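Local coordinates for glyoxalase family protein (Bacillus cereus, PDB 1ZSW) that is of unknown function but binds a zinc ion and belongs to the glyoxalase/dioxygenase (vicinal oxygen chelate) superfamily, at residues H46-L52 against R121-V127; G268-S272 against L283-S288. One frame throughout, in Å; residues are numbered along the deposited sequence. Where two conformers were deposited one is given.

Interaction 1 (H46-L52 against R121-V127)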
loop_
_atom_site.group_PDB
_atom_site.type_symbol
_atom_site.label_atom_id
_atom_site.label_comp_id
_atom_site.label_asym_id
_atom_site.label_seq_id
_atom_site.Cartn_x
_atom_site.Cartn_y
_atom_site.Cartn_z
ATOM N N HIS A 46 -8.354 2.030 16.219
ATOM C CA HIS A 46 -8.768 0.836 16.904
ATOM C C HIS A 46 -8.696 -0.360 15.946
ATOM O O HIS A 46 -8.156 -1.408 16.282
ATOM C CB HIS A 46 -10.164 0.968 17.510
ATOM C CG HIS A 46 -10.611 -0.293 18.179
ATOM N ND1 HIS A 46 -10.106 -0.703 19.396
ATOM C CD2 HIS A 46 -11.464 -1.265 17.771
ATOM C CE1 HIS A 46 -10.646 -1.868 19.718
ATOM N NE2 HIS A 46 -11.476 -2.226 18.753
ATOM N N PHE A 47 -9.181 -0.195 14.723
ATOM C CA PHE A 47 -9.199 -1.330 13.820
ATOM C C PHE A 47 -7.828 -1.812 13.397
ATOM O O PHE A 47 -7.532 -3.027 13.470
ATOM C CB PHE A 47 -10.025 -0.988 12.568
ATOM C CG PHE A 47 -10.300 -2.178 11.711
ATOM C CD1 PHE A 47 -11.309 -3.076 12.044
ATOM C CD2 PHE A 47 -9.539 -2.418 10.585
ATOM C CE1 PHE A 47 -11.560 -4.183 11.237
ATOM C CE2 PHE A 47 -9.778 -3.520 9.760
ATOM C CZ PHE A 47 -10.806 -4.404 10.084
ATOM N N TYR A 48 -6.964 -0.877 12.959
ATOM C CA TYR A 48 -5.679 -1.310 12.365
ATOM C C TYR A 48 -4.646 -1.717 13.409
ATOM O O TYR A 48 -3.832 -2.599 13.178
ATOM C CB TYR A 48 -5.143 -0.265 11.327
ATOM C CG TYR A 48 -6.067 -0.330 10.144
ATOM C CD1 TYR A 48 -7.200 0.480 10.088
ATOM C CD2 TYR A 48 -5.893 -1.320 9.189
ATOM C CE1 TYR A 48 -8.160 0.345 9.031
ATOM C CE2 TYR A 48 -6.818 -1.462 8.137
ATOM C CZ TYR A 48 -7.938 -0.637 8.086
ATOM O OH TYR A 48 -8.858 -0.826 7.047
ATOM N N LYS A 49 -4.712 -1.095 14.576
ATOM C CA LYS A 49 -3.781 -1.415 15.655
ATOM C C LYS A 49 -4.353 -2.487 16.566
ATOM O O LYS A 49 -3.757 -3.531 16.723
ATOM C CB LYS A 49 -3.418 -0.148 16.434
ATOM C CG LYS A 49 -2.448 -0.400 17.584
ATOM C CD LYS A 49 -1.994 0.920 18.220
ATOM C CE LYS A 49 -3.157 1.620 18.889
ATOM N NZ LYS A 49 -3.596 0.946 20.154
ATOM N N ASN A 50 -5.527 -2.258 17.133
ATOM C CA ASN A 50 -6.045 -3.228 18.117
ATOM C C ASN A 50 -6.595 -4.509 17.507
ATOM O O ASN A 50 -6.315 -5.594 18.009
ATOM C CB ASN A 50 -7.041 -2.559 19.063
ATOM C CG ASN A 50 -6.388 -1.445 19.864
ATOM O OD1 ASN A 50 -6.855 -0.314 19.875
ATOM N ND2 ASN A 50 -5.249 -1.756 20.479
ATOM N N VAL A 51 -7.335 -4.399 16.407
ATOM C CA VAL A 51 -7.956 -5.604 15.825
ATOM C C VAL A 51 -6.962 -6.310 14.923
ATOM O O VAL A 51 -6.696 -7.499 15.066
ATOM C CB VAL A 51 -9.281 -5.289 15.101
ATOM C CG1 VAL A 51 -9.894 -6.569 14.481
ATOM C CG2 VAL A 51 -10.282 -4.592 16.066
ATOM N N LEU A 52 -6.361 -5.574 13.989
ATOM C CA LEU A 52 -5.410 -6.195 13.063
ATOM C C LEU A 52 -3.988 -6.407 13.619
ATOM O O LEU A 52 -3.155 -7.125 13.038
ATOM C CB LEU A 52 -5.348 -5.354 11.768
ATOM C CG LEU A 52 -6.573 -5.364 10.877
ATOM C CD1 LEU A 52 -6.039 -4.962 9.475
ATOM C CD2 LEU A 52 -7.227 -6.744 10.846
ATOM N N ARG A 121 -10.837 -14.421 15.245
ATOM C CA ARG A 121 -10.663 -13.046 15.703
ATOM C C ARG A 121 -11.682 -12.077 15.090
ATOM O O ARG A 121 -12.201 -11.194 15.760
ATOM C CB ARG A 121 -9.229 -12.578 15.397
ATOM C CG ARG A 121 -8.881 -11.235 16.057
ATOM C CD ARG A 121 -7.359 -11.026 16.088
ATOM N NE ARG A 121 -7.052 -9.748 16.750
ATOM C CZ ARG A 121 -6.909 -9.603 18.062
ATOM N NH1 ARG A 121 -6.637 -8.405 18.571
ATOM N NH2 ARG A 121 -7.062 -10.660 18.871
ATOM N N PHE A 122 -11.963 -12.255 13.800
ATOM C CA PHE A 122 -12.950 -11.448 13.117
ATOM C C PHE A 122 -14.354 -11.684 13.692
ATOM O O PHE A 122 -15.148 -10.739 13.804
ATOM C CB PHE A 122 -12.926 -11.745 11.607
ATOM C CG PHE A 122 -11.712 -11.178 10.877
ATOM C CD1 PHE A 122 -11.341 -11.681 9.635
ATOM C CD2 PHE A 122 -10.957 -10.137 11.431
ATOM C CE1 PHE A 122 -10.223 -11.175 8.923
ATOM C CE2 PHE A 122 -9.839 -9.620 10.741
ATOM C CZ PHE A 122 -9.477 -10.133 9.490
ATOM N N GLU A 123 -14.651 -12.935 14.047
ATOM C CA GLU A 123 -15.930 -13.262 14.688
ATOM C C GLU A 123 -16.016 -12.490 16.003
ATOM O O GLU A 123 -16.981 -11.760 16.256
ATOM C CB GLU A 123 -16.040 -14.770 14.949
ATOM C CG GLU A 123 -16.190 -15.639 13.695
ATOM C CD GLU A 123 -15.973 -17.122 13.976
ATOM O OE1 GLU A 123 -15.905 -17.505 15.165
ATOM O OE2 GLU A 123 -15.852 -17.900 13.008
ATOM N N LYS A 124 -14.967 -12.617 16.813
ATOM C CA LYS A 124 -14.891 -11.961 18.111
ATOM C C LYS A 124 -15.086 -10.437 18.033
ATOM O O LYS A 124 -15.777 -9.836 18.854
ATOM C CB LYS A 124 -13.556 -12.293 18.784
ATOM C CG LYS A 124 -13.266 -11.493 20.059
ATOM C CD LYS A 124 -14.290 -11.765 21.166
ATOM C CE LYS A 124 -14.129 -13.162 21.752
ATOM N NZ LYS A 124 -12.702 -13.441 22.092
ATOM N N PHE A 125 -14.482 -9.812 17.030
ATOM C CA PHE A 125 -14.549 -8.374 16.910
ATOM C C PHE A 125 -15.624 -7.846 15.965
ATOM O O PHE A 125 -15.668 -6.641 15.684
ATOM C CB PHE A 125 -13.174 -7.831 16.507
ATOM C CG PHE A 125 -12.201 -7.771 17.647
ATOM C CD1 PHE A 125 -11.328 -8.822 17.873
ATOM C CD2 PHE A 125 -12.159 -6.664 18.487
ATOM C CE1 PHE A 125 -10.425 -8.773 18.922
ATOM C CE2 PHE A 125 -11.255 -6.601 19.540
ATOM C CZ PHE A 125 -10.390 -7.648 19.754
ATOM N N ASP A 126 -16.508 -8.740 15.508
ATOM C CA ASP A 126 -17.601 -8.378 14.610
ATOM C C ASP A 126 -17.132 -7.694 13.323
ATOM O O ASP A 126 -17.775 -6.766 12.813
ATOM C CB ASP A 126 -18.658 -7.531 15.326
ATOM C CG ASP A 126 -19.430 -8.326 16.366
ATOM O OD1 ASP A 126 -19.743 -9.517 16.111
ATOM O OD2 ASP A 126 -19.723 -7.751 17.440
ATOM N N VAL A 127 -16.018 -8.184 12.807
ATOM C CA VAL A 127 -15.503 -7.733 11.531
ATOM C C VAL A 127 -16.203 -8.495 10.422
ATOM O O VAL A 127 -16.272 -9.733 10.456
ATOM C CB VAL A 127 -13.986 -8.029 11.422
ATOM C CG1 VAL A 127 -13.456 -7.552 10.054
ATOM C CG2 VAL A 127 -13.236 -7.352 12.591
#
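R121 has CG anti to its backbone N (chi1 -170°) and stays extended out to NE, which carries its guanidinium across to the C-terminal end of helix 41-51, where V51 and N50 present their carbonyl oxygens. V51, with CG1 anti to its own N at 179°, splits its methyls: CG1 meets V127 CG2 tip to tip, and CG2 packs 3.7 Å from CD2 of F125.

The guanidinium grips two successive carbonyls through its edge. R121 NE donates to V51 O at 2.8 Å, almost straight at 177° and on a lone pair of that oxygen; R121 NH1 reaches N50 O at 2.9 Å along a more bent path. Both oxygens lie within a few degrees of the guanidinium plane, so the pair of bonds fixes its rotation. F125 CE1 lies 3.7 Å above the R121 guanidinium plane, over its centre; the ring itself is tilted and does not stack flat.

Beside this polar grip, F47 CE1 touches V127 CG2 at 3.8 Å, the methyl lying at the ring's edge, and L52 CD2 meets the edge of F122 at CE2. F143 of strand 138-144 touches F47, L52, F122 and V127 and so backs the apolar side.

A Schellman motif ending helix 112-124, with D126 at positive phi, turns V127 back into the contact. Chemically, a cationic group binds two carbonyls at the end of a helix, where the helix dipole would probably favour a positive charge.

Interaction 2 (G268-S272 against L283-S288)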
loop_
_atom_site.group_PDB
_atom_site.type_symbol
_atom_site.label_atom_id
_atom_site.label_comp_id
_atom_site.label_asym_id
_atom_site.label_seq_id
_atom_site.Cartn_x
_atom_site.Cartn_y
_atom_site.Cartn_z
ATOM N N GLY A 268 4.309 9.708 -21.778
ATOM C CA GLY A 268 3.323 10.794 -21.951
ATOM C C GLY A 268 2.499 11.002 -20.705
ATOM O O GLY A 268 1.559 11.826 -20.671
ATOM N N PHE A 269 2.841 10.266 -19.661
ATOM C CA PHE A 269 2.230 10.544 -18.381
ATOM C C PHE A 269 2.850 11.814 -17.787
ATOM O O PHE A 269 4.020 12.171 -18.061
ATOM C CB PHE A 269 2.381 9.361 -17.417
ATOM C CG PHE A 269 1.688 8.108 -17.894
ATOM C CD1 PHE A 269 2.332 6.881 -17.847
ATOM C CD2 PHE A 269 0.388 8.162 -18.389
ATOM C CE1 PHE A 269 1.685 5.717 -18.290
ATOM C CE2 PHE A 269 -0.247 7.005 -18.843
ATOM C CZ PHE A 269 0.417 5.777 -18.770
ATOM N N HIS A 270 2.098 12.447 -16.912
ATOM C CA HIS A 270 2.491 13.705 -16.325
ATOM C C HIS A 270 2.912 13.457 -14.882
ATOM O O HIS A 270 2.083 13.092 -14.048
ATOM C CB HIS A 270 1.323 14.679 -16.426
ATOM C CG HIS A 270 1.169 15.283 -17.789
ATOM N ND1 HIS A 270 1.026 14.525 -18.931
ATOM C CD2 HIS A 270 1.159 16.574 -18.194
ATOM C CE1 HIS A 270 0.925 15.320 -19.979
ATOM N NE2 HIS A 270 0.999 16.570 -19.557
ATOM N N SER A 271 4.205 13.644 -14.609
ATOM C CA SER A 271 4.778 13.337 -13.311
ATOM C C SER A 271 4.561 14.543 -12.403
ATOM O O SER A 271 4.607 15.672 -12.880
ATOM C CB SER A 271 6.263 13.121 -13.463
ATOM O OG SER A 271 6.913 13.188 -12.214
ATOM N N SER A 272 4.327 14.310 -11.108
ATOM C CA SER A 272 4.345 15.372 -10.094
ATOM C C SER A 272 5.714 16.023 -9.907
ATOM O O SER A 272 5.829 17.095 -9.260
ATOM C CB SER A 272 3.917 14.784 -8.752
ATOM O OG SER A 272 4.896 13.856 -8.311
ATOM N N LEU A 283 7.597 10.271 -6.513
ATOM C CA LEU A 283 6.882 11.009 -7.511
ATOM C C LEU A 283 5.561 10.309 -7.748
ATOM O O LEU A 283 5.435 9.108 -7.444
ATOM C CB LEU A 283 7.692 11.110 -8.800
ATOM C CG LEU A 283 7.839 9.827 -9.608
ATOM C CD1 LEU A 283 6.733 9.566 -10.598
ATOM C CD2 LEU A 283 9.185 9.933 -10.362
ATOM N N TYR A 284 4.577 11.070 -8.180
ATOM C CA TYR A 284 3.252 10.514 -8.465
ATOM C C TYR A 284 2.905 10.672 -9.941
ATOM O O TYR A 284 3.270 11.643 -10.603
ATOM C CB TYR A 284 2.179 11.269 -7.659
ATOM C CG TYR A 284 2.390 11.257 -6.154
ATOM C CD1 TYR A 284 1.640 10.418 -5.305
ATOM C CD2 TYR A 284 3.370 12.088 -5.578
ATOM C CE1 TYR A 284 1.875 10.472 -3.907
ATOM C CE2 TYR A 284 3.617 12.122 -4.234
ATOM C CZ TYR A 284 2.879 11.319 -3.402
ATOM O OH TYR A 284 3.216 11.437 -2.061
ATOM N N PHE A 285 2.129 9.730 -10.471
ATOM C CA PHE A 285 1.592 9.884 -11.826
ATOM C C PHE A 285 0.316 9.087 -11.901
ATOM O O PHE A 285 0.155 8.087 -11.153
ATOM C CB PHE A 285 2.598 9.424 -12.921
ATOM C CG PHE A 285 2.799 7.915 -12.986
ATOM C CD1 PHE A 285 2.089 7.142 -13.906
ATOM C CD2 PHE A 285 3.655 7.288 -12.098
ATOM C CE1 PHE A 285 2.281 5.743 -13.938
ATOM C CE2 PHE A 285 3.856 5.904 -12.143
ATOM C CZ PHE A 285 3.150 5.151 -13.059
ATOM N N ARG A 286 -0.594 9.520 -12.767
ATOM C CA ARG A 286 -1.829 8.758 -13.027
ATOM C C ARG A 286 -1.701 8.070 -14.363
ATOM O O ARG A 286 -1.181 8.662 -15.348
ATOM C CB ARG A 286 -3.026 9.693 -13.063
ATOM C CG ARG A 286 -3.522 10.040 -11.755
ATOM C CD ARG A 286 -4.932 10.623 -11.787
ATOM N NE ARG A 286 -5.151 11.244 -10.494
ATOM C CZ ARG A 286 -5.703 10.670 -9.430
ATOM N NH1 ARG A 286 -6.166 9.422 -9.470
ATOM N NH2 ARG A 286 -5.800 11.370 -8.299
ATOM N N GLU A 287 -2.148 6.817 -14.423
ATOM C CA GLU A 287 -2.119 6.134 -15.723
ATOM C C GLU A 287 -3.424 6.336 -16.506
ATOM O O GLU A 287 -4.300 7.088 -16.088
ATOM C CB GLU A 287 -1.668 4.679 -15.611
ATOM C CG GLU A 287 -2.465 3.793 -14.705
ATOM C CD GLU A 287 -3.865 3.543 -15.246
ATOM O OE1 GLU A 287 -4.030 2.754 -16.225
ATOM O OE2 GLU A 287 -4.796 4.162 -14.687
ATOM N N SER A 288 -3.531 5.642 -17.637
ATOM C CA SER A 288 -4.629 5.837 -18.576
ATOM C C SER A 288 -6.027 5.764 -17.938
ATOM O O SER A 288 -6.916 6.518 -18.320
ATOM C CB SER A 288 -4.532 4.801 -19.720
ATOM O OG SER A 288 -3.179 4.570 -20.112
HETATM O O HOH W 1 -0.735 11.208 -16.702
HETATM O O HOH W 2 -0.490 12.103 -14.123
#
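F269 reaches from the loop after helix 254-266 onto the last residues of strand 280-286 and the turn beyond, and each part of its side chain meets something different. CB and CG both lie near F285 CD1 and R286 O. Farther out the ring divides: F269 CD1 approaches F285 CD1 at 4.0 Å, whereas F269 CD2 comes within 3.5 Å of R286 O. At the far end CE2 meets the backbone of E287 and S288, and CZ rests against CB of E287. The F269 and F285 planes are 27° apart, but their centroids are separated by 5.7 Å, so the rings are slid past each other with little overlap. E287 CA makes an off-centre CH-pi contact with F269, 4.2 Å from the ring centroid. T197 and I201 of helix 191-201 and V264 of helix 254-266 also touch F269.

Past this aromatic end, two waters bridge the backbones, one between H270 N and R286 O, the other between H270 O and R286 N. Direct pairing is found at S272: its N donates to Y284 O at 2.9 Å, and its OG, held between N and the carbonyl carbon (chi1 66°), accepts from Y284 N at 2.8 Å with an angle of 171°. The same OG lies at the edge of the Y284 ring.

The Y284 ring meets zinc ligand H246 edge-to-face, and its side chain touches zinc ligand E294, while its OH bonds to R277. The loop thus closes back along a strand that borders the metal site, within a beta-alpha-beta-beta-beta module characteristic of the vicinal oxygen chelate fold.

Interaction 1 closes before interaction 2 opens along the chain, and each falls in a different one of the protein's two glyoxalase/dioxygenase-type regions. Their centres are about 36 Å apart, their nearest atoms about 19 Å, and they lie on opposite sides of the chain's centre. Interaction 1 joins helices 41-51 and 112-124 at their C-terminal ends; interaction 2 holds the loop after helix 254-266 against strand 280-286. That strand belongs to the mixed sheet in which strands 31-38 and 244-251 adjoin, bringing H33 from one region together with H246 and E294 from the other. The zinc site thus spans both halves; interaction 2 borders it, whereas interaction 1 is remote.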